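Local coordinates for uncharacterized protein (Staphylococcus aureus subsp. aureus, PDB 4H0A), which is of unknown function but belongs to the CAP (cysteine-rich secretory protein) family, pairing a CAP-associated N-terminal region with a CAP domain, at residues A32-K36 / H117-N121; F56-R61 / Y72-D76; Y63-D67 / H194-E200; V93-G97 / E215-L219; L225-L231 / Y304-G308. All blocks are in the same frame, centred on the assembly; numbering follows the deposited sequence.

Contact 1 of 5, residues A32-K36 / H117-N121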
# COMPACT_ATOMS: atom_id res chain seq x y z
N ALA A 32 -19.91 -20.67 -10.55
CA ALA A 32 -19.34 -19.47 -11.17
C ALA A 32 -18.76 -18.53 -10.11
O ALA A 32 -18.98 -17.31 -10.14
CB ALA A 32 -20.42 -18.75 -11.98
N GLU A 33 -18.05 -19.10 -9.13
CA GLU A 33 -17.48 -18.33 -8.03
C GLU A 33 -16.29 -19.06 -7.44
O GLU A 33 -16.05 -20.23 -7.74
CB GLU A 33 -18.55 -18.06 -6.94
CG GLU A 33 -18.90 -19.21 -6.01
CD GLU A 33 -19.35 -20.51 -6.64
OE1 GLU A 33 -20.48 -20.55 -7.18
OE2 GLU A 33 -18.61 -21.51 -6.54
N ASN A 34 -15.53 -18.35 -6.59
CA ASN A 34 -14.37 -18.89 -5.89
C ASN A 34 -14.77 -19.10 -4.44
O ASN A 34 -15.41 -18.22 -3.85
CB ASN A 34 -13.17 -17.95 -5.99
CG ASN A 34 -12.97 -17.42 -7.39
OD1 ASN A 34 -12.73 -18.18 -8.34
ND2 ASN A 34 -13.13 -16.11 -7.58
N PRO A 35 -14.44 -20.26 -3.84
CA PRO A 35 -14.81 -20.47 -2.43
C PRO A 35 -13.95 -19.61 -1.50
O PRO A 35 -12.92 -19.07 -1.92
CB PRO A 35 -14.55 -21.96 -2.21
CG PRO A 35 -13.46 -22.28 -3.17
CD PRO A 35 -13.69 -21.41 -4.37
N LYS A 36 -14.36 -19.51 -0.23
CA LYS A 36 -13.60 -18.76 0.76
C LYS A 36 -12.24 -19.44 0.98
O LYS A 36 -12.11 -20.64 0.71
CB LYS A 36 -14.38 -18.64 2.09
CG LYS A 36 -14.53 -19.93 2.90
CD LYS A 36 -15.47 -19.74 4.09
CE LYS A 36 -15.57 -20.98 4.95
NZ LYS A 36 -16.29 -20.70 6.22
N HIS A 117 -7.85 -20.67 -13.39
CA HIS A 117 -8.87 -21.40 -12.64
C HIS A 117 -9.59 -20.51 -11.60
O HIS A 117 -10.09 -21.05 -10.60
CB HIS A 117 -8.22 -22.60 -11.93
N THR A 118 -9.68 -19.18 -11.82
CA THR A 118 -10.32 -18.26 -10.87
C THR A 118 -11.31 -17.32 -11.57
O THR A 118 -10.95 -16.65 -12.54
CB THR A 118 -9.26 -17.42 -10.12
OG1 THR A 118 -8.21 -18.28 -9.68
CG2 THR A 118 -9.83 -16.70 -8.89
N SER A 119 -12.52 -17.21 -11.02
CA SER A 119 -13.56 -16.31 -11.53
C SER A 119 -13.20 -14.86 -11.22
O SER A 119 -13.02 -14.52 -10.05
CB SER A 119 -14.91 -16.66 -10.89
OG SER A 119 -15.94 -15.76 -11.26
N ILE A 120 -13.03 -14.03 -12.27
CA ILE A 120 -12.72 -12.61 -12.09
C ILE A 120 -13.80 -11.81 -12.81
O ILE A 120 -14.12 -12.14 -13.95
CB ILE A 120 -11.27 -12.24 -12.55
CG1 ILE A 120 -10.24 -12.51 -11.43
CG2 ILE A 120 -11.16 -10.75 -12.98
CD1 ILE A 120 -9.68 -13.91 -11.34
N ASN A 121 -14.36 -10.78 -12.14
CA ASN A 121 -15.40 -9.94 -12.72
C ASN A 121 -14.80 -8.57 -13.08
O ASN A 121 -14.21 -7.93 -12.21
CB ASN A 121 -16.56 -9.80 -11.73
CG ASN A 121 -17.13 -11.13 -11.27
OD1 ASN A 121 -17.24 -12.08 -12.04
ND2 ASN A 121 -17.51 -11.22 -10.00
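Ala32, Glu33 and Asn34 meet Thr118 and Ser119 where two irregular loops pass each other at the surface, and the contact becomes more specific with each step from Ala32 to Asn34. At Ala32 it is slight: the backbone O stands 3.6 Å from Ser119 OG, which is proximity and no more. Glu33 adds its backbone, with CA 4.2 Å from Ser119 CB, while its CB points away from 117-121. Asn34 carries the contact. Its CB points at 117-121, and with CG anti to the carbonyl carbon (chi1 -45°) the amide lies alongside the backbone of Ser119. OD1 accepts from Ser119 N at 2.9 Å, the donor lying in the carbonyl plane on a lone pair. ND2 in turn donates to Ser119 O at 2.9 Å; this bond is nearly straight, with 165° at the hydrogen, and the acceptor lies in the amide plane. Beside this pair Thr118 crosses the Asn34 side chain at about a right angle and brings CG2 to 3.3 Å from OD1. Thr118 OG1 is engaged elsewhere, with Ile114 O. ND2 has a second acceptor in Lys149 O, and the Asn34 backbone bonds to Gly151, which ties the loop to the end of strand 145-150. The chemistry implies that the primary amide mimics the paired bonding of a backbone: donor and acceptor of one side chain match acceptor and donor of one residue's main chain, and two in-plane bonds fix both the rotation of the amide and the assignment of its O and N.

Contact 2 of 5, residues F56-R61 / Y72-D76. With EDO (1,2-ethanediol), chain E.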
# COMPACT_ATOMS: atom_id res chain seq x y z
N PHE A 56 0.89 -14.51 17.33
CA PHE A 56 2.16 -13.79 17.13
C PHE A 56 2.67 -12.99 18.31
O PHE A 56 3.77 -12.43 18.22
CB PHE A 56 1.98 -12.79 15.99
CG PHE A 56 1.48 -13.38 14.70
CD1 PHE A 56 2.10 -14.49 14.13
CD2 PHE A 56 0.46 -12.77 13.99
CE1 PHE A 56 1.67 -15.00 12.91
CE2 PHE A 56 0.03 -13.28 12.77
CZ PHE A 56 0.64 -14.40 12.24
N GLY A 57 1.90 -12.88 19.37
CA GLY A 57 2.27 -12.01 20.47
C GLY A 57 1.80 -10.61 20.13
O GLY A 57 1.08 -10.40 19.15
N GLN A 58 2.25 -9.64 20.89
CA GLN A 58 1.79 -8.27 20.72
C GLN A 58 2.28 -7.64 19.41
O GLN A 58 3.39 -7.90 18.97
CB GLN A 58 2.28 -7.43 21.91
CG GLN A 58 1.72 -7.91 23.27
CD GLN A 58 0.24 -7.63 23.43
OE1 GLN A 58 -0.23 -6.51 23.20
NE2 GLN A 58 -0.54 -8.61 23.87
N ALA A 59 1.43 -6.82 18.79
CA ALA A 59 1.77 -6.13 17.55
C ALA A 59 2.93 -5.17 17.78
O ALA A 59 3.16 -4.70 18.90
CB ALA A 59 0.56 -5.38 17.01
N ASP A 60 3.67 -4.89 16.71
CA ASP A 60 4.82 -3.98 16.77
C ASP A 60 4.37 -2.53 16.91
O ASP A 60 5.02 -1.74 17.59
CB ASP A 60 5.68 -4.14 15.51
CG ASP A 60 6.32 -5.52 15.44
OD1 ASP A 60 7.14 -5.84 16.32
OD2 ASP A 60 5.93 -6.31 14.56
N ARG A 61 3.24 -2.21 16.28
CA ARG A 61 2.70 -0.86 16.20
C ARG A 61 1.17 -0.95 16.15
O ARG A 61 0.67 -1.81 15.42
CB ARG A 61 3.25 -0.29 14.87
CG ARG A 61 3.29 1.19 14.72
CD ARG A 61 4.27 1.67 13.68
NE ARG A 61 4.18 1.02 12.36
CZ ARG A 61 3.63 1.52 11.26
NH1 ARG A 61 3.00 2.69 11.29
NH2 ARG A 61 3.69 0.85 10.11
N TYR A 72 -2.92 -2.67 13.05
CA TYR A 72 -1.97 -3.45 13.84
C TYR A 72 -0.90 -3.90 12.90
O TYR A 72 -1.24 -4.50 11.87
CB TYR A 72 -2.65 -4.68 14.48
CG TYR A 72 -3.64 -4.35 15.57
CD1 TYR A 72 -4.87 -3.79 15.27
CD2 TYR A 72 -3.37 -4.68 16.90
CE1 TYR A 72 -5.78 -3.46 16.28
CE2 TYR A 72 -4.29 -4.38 17.91
CZ TYR A 72 -5.48 -3.75 17.59
OH TYR A 72 -6.39 -3.47 18.57
N VAL A 73 0.37 -3.65 13.20
CA VAL A 73 1.42 -4.10 12.30
C VAL A 73 2.16 -5.22 12.99
O VAL A 73 2.59 -5.07 14.13
CB VAL A 73 2.36 -2.95 11.88
CG1 VAL A 73 3.46 -3.44 10.93
CG2 VAL A 73 1.55 -1.82 11.24
N PHE A 74 2.31 -6.36 12.29
CA PHE A 74 3.05 -7.51 12.79
C PHE A 74 4.15 -7.81 11.80
O PHE A 74 3.85 -7.99 10.62
CB PHE A 74 2.15 -8.75 12.94
CG PHE A 74 1.01 -8.61 13.90
CD1 PHE A 74 -0.23 -8.14 13.47
CD2 PHE A 74 1.14 -9.01 15.23
CE1 PHE A 74 -1.30 -8.06 14.35
CE2 PHE A 74 0.06 -8.94 16.10
CZ PHE A 74 -1.15 -8.47 15.66
N LYS A 75 5.40 -7.87 12.24
CA LYS A 75 6.45 -8.16 11.27
C LYS A 75 7.62 -8.89 11.87
O LYS A 75 7.88 -8.80 13.06
CB LYS A 75 6.94 -6.86 10.63
CG LYS A 75 7.43 -5.82 11.60
CD LYS A 75 7.98 -4.60 10.90
CE LYS A 75 8.74 -3.73 11.88
NZ LYS A 75 9.44 -2.61 11.20
N ASP A 76 8.32 -9.61 11.01
CA ASP A 76 9.54 -10.31 11.37
C ASP A 76 10.36 -10.47 10.08
O ASP A 76 9.96 -9.94 9.04
CB ASP A 76 9.22 -11.65 12.08
CG ASP A 76 8.55 -12.74 11.27
OD1 ASP A 76 8.59 -12.67 10.02
OD2 ASP A 76 8.02 -13.69 11.88
C1 EDO E . 5.33 -12.24 13.90
O1 EDO E . 5.45 -10.92 14.38
C2 EDO E . 4.54 -12.23 12.59
O2 EDO E . 4.57 -13.54 12.05
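Phe74 is clasped by the loop 56-61, which bends round its ring from Phe56 to Ala59. At CB the side chain turns so that CG is anti to the carbonyl carbon (chi1 -61°), and CG comes 4.2 Å from Phe56 CD2. Further out, CD2 sits between Ala59 CA, at 3.8 Å, and Phe56 CB, at 3.9 Å. CE2 meets Gly57 O at 3.5 Å, a carbonyl oxygen that reaches the ring edge in its plane. CZ ends against Ala59 CB at 3.8 Å. The two faces are thus taken by different residues: Phe56 CD2 over one, the Ala59 methyl over the opposite one. The methyl contact qualifies as CH-pi, since CB stands 20° off the ring normal. The rings of Phe56 and Phe74 meet obliquely, their planes 53° apart. A 1,2-ethanediol, probably from the crystallisation liquor, covers one face of the Phe56 ring.

Polar bonds fasten the backbone beside the ring. Asp60 N donates to Val73 O at 2.8 Å, and Val73 N to Arg61 O. Asp60 also folds its carboxylate over the strand, where OD2 accepts from Lys75 N at 2.8 Å. Val73 CG2 lies over one face of the Arg61 guanidinium, whose NH2 continues to Glu211 in a salt bridge; Lys75 NZ reaches the same glutamate. The contact belongs to an antiparallel meander: the loop leaving helix 50-56 runs into strand 61-65, an edge strand of a seven-stranded antiparallel sheet, which hairpins back through strand 69-76.

Contact 3 of 5, residues Y63-D67 / H194-E200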
# COMPACT_ATOMS: atom_id res chain seq x y z
N TYR A 63 -2.26 1.79 15.83
CA TYR A 63 -2.63 3.20 15.68
C TYR A 63 -3.98 3.38 15.02
O TYR A 63 -4.37 2.59 14.15
CB TYR A 63 -1.57 3.93 14.83
CG TYR A 63 -1.24 3.23 13.53
CD1 TYR A 63 -0.30 2.20 13.49
CD2 TYR A 63 -1.85 3.60 12.34
CE1 TYR A 63 -0.00 1.54 12.30
CE2 TYR A 63 -1.54 2.96 11.14
CZ TYR A 63 -0.62 1.93 11.12
OH TYR A 63 -0.33 1.29 9.93
N PRO A 64 -4.68 4.47 15.35
CA PRO A 64 -5.96 4.73 14.69
C PRO A 64 -5.77 5.39 13.33
O PRO A 64 -4.77 6.07 13.09
CB PRO A 64 -6.65 5.71 15.65
CG PRO A 64 -5.52 6.48 16.26
CD PRO A 64 -4.36 5.53 16.35
N PHE A 65 -6.77 5.27 12.47
CA PHE A 65 -6.82 6.07 11.25
C PHE A 65 -8.29 6.51 11.06
O PHE A 65 -9.13 6.20 11.91
CB PHE A 65 -6.18 5.38 10.05
CG PHE A 65 -6.81 4.14 9.51
CD1 PHE A 65 -6.44 2.90 10.00
CD2 PHE A 65 -7.60 4.19 8.37
CE1 PHE A 65 -6.94 1.74 9.42
CE2 PHE A 65 -8.09 3.02 7.79
CZ PHE A 65 -7.73 1.80 8.30
N ARG A 66 -8.56 7.38 10.07
CA ARG A 66 -9.90 7.97 9.87
C ARG A 66 -11.03 6.92 9.77
O ARG A 66 -10.80 5.79 9.39
CB ARG A 66 -9.96 8.88 8.62
CG ARG A 66 -9.35 8.25 7.36
CD ARG A 66 -9.99 8.67 6.06
NE ARG A 66 -9.71 10.07 5.71
CZ ARG A 66 -9.75 10.58 4.48
NH1 ARG A 66 -10.05 9.81 3.44
NH2 ARG A 66 -9.48 11.86 4.28
N ASP A 67 -12.24 7.36 10.10
CA ASP A 67 -13.48 6.58 10.05
C ASP A 67 -13.52 5.42 11.06
O ASP A 67 -14.25 4.46 10.84
CB ASP A 67 -13.76 6.07 8.62
CG ASP A 67 -13.54 7.12 7.56
OD1 ASP A 67 -13.98 8.27 7.76
OD2 ASP A 67 -12.87 6.81 6.55
N HIS A 194 -15.53 11.47 4.54
CA HIS A 194 -14.60 11.05 5.59
C HIS A 194 -14.48 12.08 6.70
O HIS A 194 -14.54 13.29 6.44
CB HIS A 194 -13.22 10.78 4.98
CG HIS A 194 -13.25 9.79 3.86
ND1 HIS A 194 -13.16 8.43 4.10
CD2 HIS A 194 -13.41 10.00 2.54
CE1 HIS A 194 -13.26 7.85 2.92
NE2 HIS A 194 -13.40 8.75 1.94
N ASN A 195 -14.28 11.60 7.94
CA ASN A 195 -14.11 12.48 9.10
C ASN A 195 -12.62 12.89 9.18
O ASN A 195 -11.79 12.40 8.41
CB ASN A 195 -14.60 11.80 10.40
CG ASN A 195 -13.80 10.62 10.91
OD1 ASN A 195 -12.99 10.01 10.20
ND2 ASN A 195 -14.05 10.22 12.15
N LYS A 196 -12.30 13.80 10.12
CA LYS A 196 -10.94 14.30 10.35
C LYS A 196 -9.95 13.15 10.58
O LYS A 196 -10.29 12.16 11.23
CB LYS A 196 -10.95 15.24 11.58
CG LYS A 196 -9.59 15.77 12.01
CD LYS A 196 -9.74 16.92 13.02
CE LYS A 196 -8.46 17.26 13.76
NZ LYS A 196 -7.46 17.91 12.88
N ARG A 197 -8.72 13.27 10.04
CA ARG A 197 -7.68 12.27 10.28
C ARG A 197 -7.20 12.39 11.72
O ARG A 197 -6.90 13.51 12.15
CB ARG A 197 -6.48 12.44 9.33
CG ARG A 197 -6.78 12.19 7.86
CD ARG A 197 -5.52 12.25 7.02
NE ARG A 197 -5.76 11.80 5.64
CZ ARG A 197 -6.30 12.54 4.67
NH1 ARG A 197 -6.67 13.80 4.91
NH2 ARG A 197 -6.48 12.03 3.46
N PRO A 198 -7.07 11.31 12.50
CA PRO A 198 -6.48 11.47 13.84
C PRO A 198 -5.01 11.89 13.72
O PRO A 198 -4.38 11.64 12.69
CB PRO A 198 -6.64 10.09 14.48
CG PRO A 198 -6.72 9.15 13.34
CD PRO A 198 -7.34 9.89 12.19
N VAL A 199 -4.48 12.54 14.77
CA VAL A 199 -3.09 13.01 14.82
C VAL A 199 -2.07 11.87 14.54
O VAL A 199 -1.00 12.13 13.99
CB VAL A 199 -2.78 13.71 16.19
CG1 VAL A 199 -2.80 12.72 17.36
CG2 VAL A 199 -1.46 14.47 16.15
N GLU A 200 -2.41 10.61 14.89
CA GLU A 200 -1.52 9.46 14.67
C GLU A 200 -1.43 9.02 13.24
O GLU A 200 -0.49 8.30 12.92
CB GLU A 200 -1.97 8.23 15.47
CG GLU A 200 -1.94 8.38 16.98
CD GLU A 200 -3.19 8.94 17.63
OE1 GLU A 200 -4.02 9.54 16.90
OE2 GLU A 200 -3.32 8.82 18.87
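Asp67 and Arg66 hold His194 and Asn195 at the tight end of this contact, while Pro64 rests more loosely on Pro198 and Glu200. At the tight end His194 ND1 donates to Asp67 OD2 at 3.0 Å. That bond is nearly straight, 170° at the hydrogen; it comes in on the syn side but tilted out of the carboxylate plane, and OD2 lies at the imidazole edge in the ring plane. The His194 N-H probably eases the closeness of Asp179 to the same oxygen. Asp67 N donates to Asn195 OD1 at 2.8 Å, and Asn195 N returns a weak bond to Asp67 OD1. The Arg66 guanidinium, carried there by bends at its second and third torsions, stacks on the imidazole with planes 16° apart and NH1 3.2 Å from His194 CG. Arg197 covers the other face, its NH2 3.1 Å from Arg66 NH2. These two like charges are eased, probably, by Asp314, which forms a salt bridge with Arg197. Arg66 NE is buried with no partner in the model.

Toward Glu200 there is van der Waals contact without hydrogen bonds between the segments: Pro64 CG lies 4.1 Å from Pro198 CG, and Glu200 crosses the Pro64 ring at about a right angle. The two segments run in nearly opposite directions, 168° apart, without strand bridges: the linker leading into helix 201-219 is laid along the end of outer strand 61-65 and pinned by a His-carboxylate bond.

Contact 4 of 5, residues V93-G97 / E215-L219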
# COMPACT_ATOMS: atom_id res chain seq x y z
N VAL A 93 -6.34 -7.39 5.78
CA VAL A 93 -4.98 -7.84 6.05
C VAL A 93 -4.15 -7.65 4.80
O VAL A 93 -4.39 -8.33 3.81
CB VAL A 93 -4.85 -9.31 6.55
CG1 VAL A 93 -3.38 -9.66 6.83
CG2 VAL A 93 -5.71 -9.54 7.79
N TYR A 94 -3.17 -6.73 4.84
CA TYR A 94 -2.19 -6.58 3.77
C TYR A 94 -1.05 -7.52 4.14
O TYR A 94 -0.59 -7.44 5.28
CB TYR A 94 -1.73 -5.11 3.65
CG TYR A 94 -0.52 -4.96 2.75
CD1 TYR A 94 -0.65 -4.93 1.37
CD2 TYR A 94 0.76 -4.95 3.29
CE1 TYR A 94 0.47 -4.83 0.54
CE2 TYR A 94 1.89 -4.88 2.48
CZ TYR A 94 1.74 -4.82 1.10
OH TYR A 94 2.85 -4.75 0.31
N ALA A 95 -0.62 -8.43 3.26
CA ALA A 95 0.45 -9.37 3.62
C ALA A 95 1.50 -9.47 2.55
O ALA A 95 1.16 -9.53 1.37
CB ALA A 95 -0.14 -10.75 3.86
N THR A 96 2.77 -9.55 2.94
CA THR A 96 3.86 -9.78 1.99
C THR A 96 5.03 -10.40 2.73
O THR A 96 5.01 -10.47 3.96
CB THR A 96 4.24 -8.48 1.25
OG1 THR A 96 5.11 -8.82 0.16
CG2 THR A 96 4.89 -7.43 2.16
N GLY A 97 6.01 -10.87 1.99
CA GLY A 97 7.23 -11.45 2.56
C GLY A 97 7.55 -12.83 2.03
O GLY A 97 6.79 -13.40 1.25
N GLU A 215 9.92 -3.73 2.05
CA GLU A 215 9.42 -5.08 1.74
C GLU A 215 9.49 -5.35 0.24
O GLU A 215 9.90 -6.44 -0.16
CB GLU A 215 7.96 -5.27 2.21
CG GLU A 215 7.80 -5.34 3.72
CD GLU A 215 8.59 -6.44 4.40
OE1 GLU A 215 8.62 -7.58 3.87
OE2 GLU A 215 9.19 -6.16 5.45
N MSE A 216 9.17 -4.34 -0.59
CA MSE A 216 9.24 -4.47 -2.05
C MSE A 216 10.69 -4.65 -2.48
O MSE A 216 10.98 -5.50 -3.33
CB MSE A 216 8.62 -3.25 -2.75
CG MSE A 216 7.11 -3.10 -2.50
SE MSE A 216 6.07 -4.57 -3.22
CE MSE A 216 5.85 -5.67 -1.49
N ARG A 217 11.61 -3.89 -1.87
CA ARG A 217 13.04 -4.04 -2.15
C ARG A 217 13.54 -5.44 -1.75
O ARG A 217 14.30 -6.05 -2.51
CB ARG A 217 13.85 -2.95 -1.42
CG ARG A 217 13.68 -1.56 -2.03
CD ARG A 217 14.50 -0.54 -1.28
NE ARG A 217 15.94 -0.77 -1.43
CZ ARG A 217 16.68 -0.37 -2.46
NH1 ARG A 217 16.13 0.30 -3.47
NH2 ARG A 217 17.98 -0.64 -2.49
N LYS A 218 13.12 -5.96 -0.57
CA LYS A 218 13.54 -7.29 -0.11
C LYS A 218 13.06 -8.40 -1.06
O LYS A 218 13.82 -9.33 -1.29
CB LYS A 218 13.06 -7.60 1.33
CG LYS A 218 13.92 -6.94 2.40
CD LYS A 218 13.52 -7.33 3.82
CE LYS A 218 12.16 -6.79 4.24
NZ LYS A 218 11.92 -6.99 5.69
N LEU A 219 11.86 -8.28 -1.67
CA LEU A 219 11.40 -9.30 -2.63
C LEU A 219 12.31 -9.40 -3.86
O LEU A 219 12.41 -10.48 -4.44
CB LEU A 219 9.97 -9.03 -3.12
CG LEU A 219 8.86 -9.22 -2.10
CD1 LEU A 219 7.53 -8.77 -2.69
CD2 LEU A 219 8.76 -10.66 -1.64
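Helix-on-sheet packing joins the seven-stranded antiparallel sheet to helix 201-219 here: Thr96, on a strand of that sheet, faces Glu215, Met216 and Leu219 near the end of the helix. The strand lies in the CAP-associated N-terminal range and this part of the helix in the CAP range. The axes of 93-96 and 215-219 approach to 10.8 Å, with 33° between their N-to-C directions, so the gap is bridged mainly by side chains. Thr96 divides its two branches. With OG1 anti to the backbone N (chi1 -169°), CG2 is left to meet Glu215 CB at 3.8 Å, crossing it obliquely. OG1 touches two apolar ends, the CE of Met216 (a selenomethionine) at 3.6 Å and Leu219 CD1 at 3.7 Å. Its polar need is met within the sheet, by Leu167 O on strand 166-172.

Tyr94 and Met216 approach each other from opposite directions, Tyr94 OH 3.6 Å from Met216 CE. The Met216 chain bends at chi2 and chi3, which brings that methyl against both the tyrosine and the threonine hydroxyl oxygens. Leu167 also touches Met216 and Leu219. At the strand's end Gly97 CA lies 4.3 Å from Glu215 OE1. The other oxygen of that buried carboxylate is held one turn along the helix: Lys218 NZ forms a salt bridge with Glu215 OE2 at 2.9 Å, approaching from 40° out of the carboxylate plane.

Contact 5 of 5, residues L225-L231 / Y304-G308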
# COMPACT_ATOMS: atom_id res chain seq x y z
N LEU A 225 16.58 0.43 2.49
CA LEU A 225 17.12 1.78 2.62
C LEU A 225 17.03 2.22 4.07
O LEU A 225 16.06 1.90 4.74
CB LEU A 225 16.35 2.76 1.72
CG LEU A 225 16.31 2.40 0.24
CD1 LEU A 225 15.52 3.42 -0.54
CD2 LEU A 225 17.70 2.26 -0.35
N LYS A 226 18.07 2.91 4.56
CA LYS A 226 18.08 3.42 5.93
C LYS A 226 17.31 4.73 5.96
O LYS A 226 17.32 5.47 4.99
CB LYS A 226 19.51 3.60 6.45
CG LYS A 226 20.25 2.28 6.60
CD LYS A 226 21.56 2.46 7.35
CE LYS A 226 22.27 1.14 7.59
NZ LYS A 226 23.44 1.30 8.50
N ILE A 227 16.61 5.01 7.06
CA ILE A 227 15.81 6.24 7.15
C ILE A 227 16.74 7.38 7.57
O ILE A 227 17.49 7.23 8.53
CB ILE A 227 14.61 6.04 8.11
CG1 ILE A 227 13.63 5.01 7.49
CG2 ILE A 227 13.88 7.37 8.37
CD1 ILE A 227 12.93 4.19 8.47
N ASN A 228 16.74 8.49 6.81
CA ASN A 228 17.55 9.67 7.08
C ASN A 228 16.64 10.83 7.50
O ASN A 228 15.78 11.24 6.72
CB ASN A 228 18.35 10.05 5.84
CG ASN A 228 19.38 11.11 6.12
OD1 ASN A 228 19.05 12.30 6.20
ND2 ASN A 228 20.62 10.71 6.35
N SER A 229 16.83 11.36 8.72
CA SER A 229 16.00 12.44 9.26
C SER A 229 16.19 13.77 8.49
O SER A 229 15.24 14.55 8.43
CB SER A 229 16.28 12.66 10.74
OG SER A 229 17.66 12.89 10.96
N ASP A 230 17.37 14.02 7.89
CA ASP A 230 17.57 15.25 7.11
C ASP A 230 16.77 15.20 5.80
O ASP A 230 16.23 16.22 5.39
CB ASP A 230 19.06 15.53 6.81
CG ASP A 230 19.95 15.73 8.03
OD1 ASP A 230 19.43 16.19 9.07
OD2 ASP A 230 21.17 15.48 7.92
N LEU A 231 16.71 14.02 5.14
CA LEU A 231 15.90 13.86 3.92
C LEU A 231 14.42 13.98 4.26
O LEU A 231 13.66 14.54 3.47
CB LEU A 231 16.16 12.51 3.25
CG LEU A 231 17.54 12.26 2.69
CD1 LEU A 231 17.63 10.87 2.08
CD2 LEU A 231 17.90 13.30 1.65
N TYR A 304 20.84 3.40 -4.42
CA TYR A 304 20.40 4.16 -3.25
C TYR A 304 20.58 3.36 -1.96
O TYR A 304 20.41 2.14 -1.96
CB TYR A 304 18.92 4.59 -3.36
CG TYR A 304 18.58 5.46 -4.55
CD1 TYR A 304 19.42 6.49 -4.95
CD2 TYR A 304 17.37 5.31 -5.22
CE1 TYR A 304 19.10 7.30 -6.04
CE2 TYR A 304 17.04 6.11 -6.31
CZ TYR A 304 17.91 7.11 -6.71
OH TYR A 304 17.60 7.91 -7.79
N ASP A 305 20.97 4.05 -0.87
CA ASP A 305 21.14 3.43 0.44
C ASP A 305 20.35 4.15 1.55
O ASP A 305 20.30 3.62 2.66
CB ASP A 305 22.63 3.32 0.82
CG ASP A 305 23.49 4.49 0.42
OD1 ASP A 305 23.01 5.64 0.51
OD2 ASP A 305 24.64 4.26 -0.02
N GLU A 306 19.72 5.32 1.27
CA GLU A 306 18.95 6.07 2.27
C GLU A 306 17.70 6.67 1.67
O GLU A 306 17.63 6.89 0.45
CB GLU A 306 19.79 7.21 2.85
CG GLU A 306 21.00 6.76 3.64
CD GLU A 306 21.81 7.89 4.26
OE1 GLU A 306 21.42 9.07 4.11
OE2 GLU A 306 22.84 7.58 4.90
N MSE A 307 16.73 6.97 2.53
CA MSE A 307 15.49 7.59 2.13
C MSE A 307 14.91 8.42 3.27
O MSE A 307 15.26 8.23 4.43
CB MSE A 307 14.46 6.54 1.66
CG MSE A 307 13.96 5.63 2.78
SE MSE A 307 12.67 4.29 2.16
CE MSE A 307 12.74 3.23 3.77
N GLY A 308 14.02 9.33 2.92
CA GLY A 308 13.32 10.17 3.88
C GLY A 308 12.10 10.73 3.19
O GLY A 308 12.17 11.08 2.02
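Asn228 OD1 is gripped by two backbone donors while the rest of the residue faces Met307 and Glu306. Leu231 N donates to it at 3.1 Å and Asp230 N more weakly, so that Asn228 is the N-cap of helix 229-242. Its CG stands opposite the backbone N (chi1 -171°), and the amide lies across Glu306, planes 22° apart, with ND2 2.9 Å from OE1. The Asn228 backbone N donates to Met307 O at 2.8 Å. Before it, Met307 N donates to Lys226 O, and Lys226 N to Asp305 O in a bond of 172° at the hydrogen. These bonds make short strand 226-227 a parallel neighbour of strand 306-312, at one margin of the mixed sheet in the CAP region. On the other side of 306-312, Asp305 and Glu306 both face Leu321 in a classic beta bulge. Leu225 and Met307, a selenomethionine, cross at about a right angle; CB of the leucine is 3.9 Å from CG of Met307. Leu225 CD2 also sits 3.2 Å from Tyr304 O. Past the cap, Leu231 CB packs on Gly308 CA at 3.7 Å, bringing the first turn of the helix against the strand.

Contacts 2, 3 and 4 reach the seven-stranded sheet; contact 1 borders its other edge strand, 145-150, about 42 Å from contact 5 between centres. Contacts 2 and 3 touch on neighbouring strands 69-76 and 61-65; contact 4 lies two strands beyond contact 2, centres about 15 Å apart. Helix 201-219 links the regions: 194-200 leads into it, 215-219 lies at its end, and 225-231 follows. Contacts 4 and 5 also touch, Arg217 packing on Leu225. Along the chain contact 3 crosses contacts 1, 2 and 4, contact 1 crosses contact 4, and contact 2 lies between the segments of contact 1, so later segments are sewn to the N-terminal sheet; contact 5 follows in series.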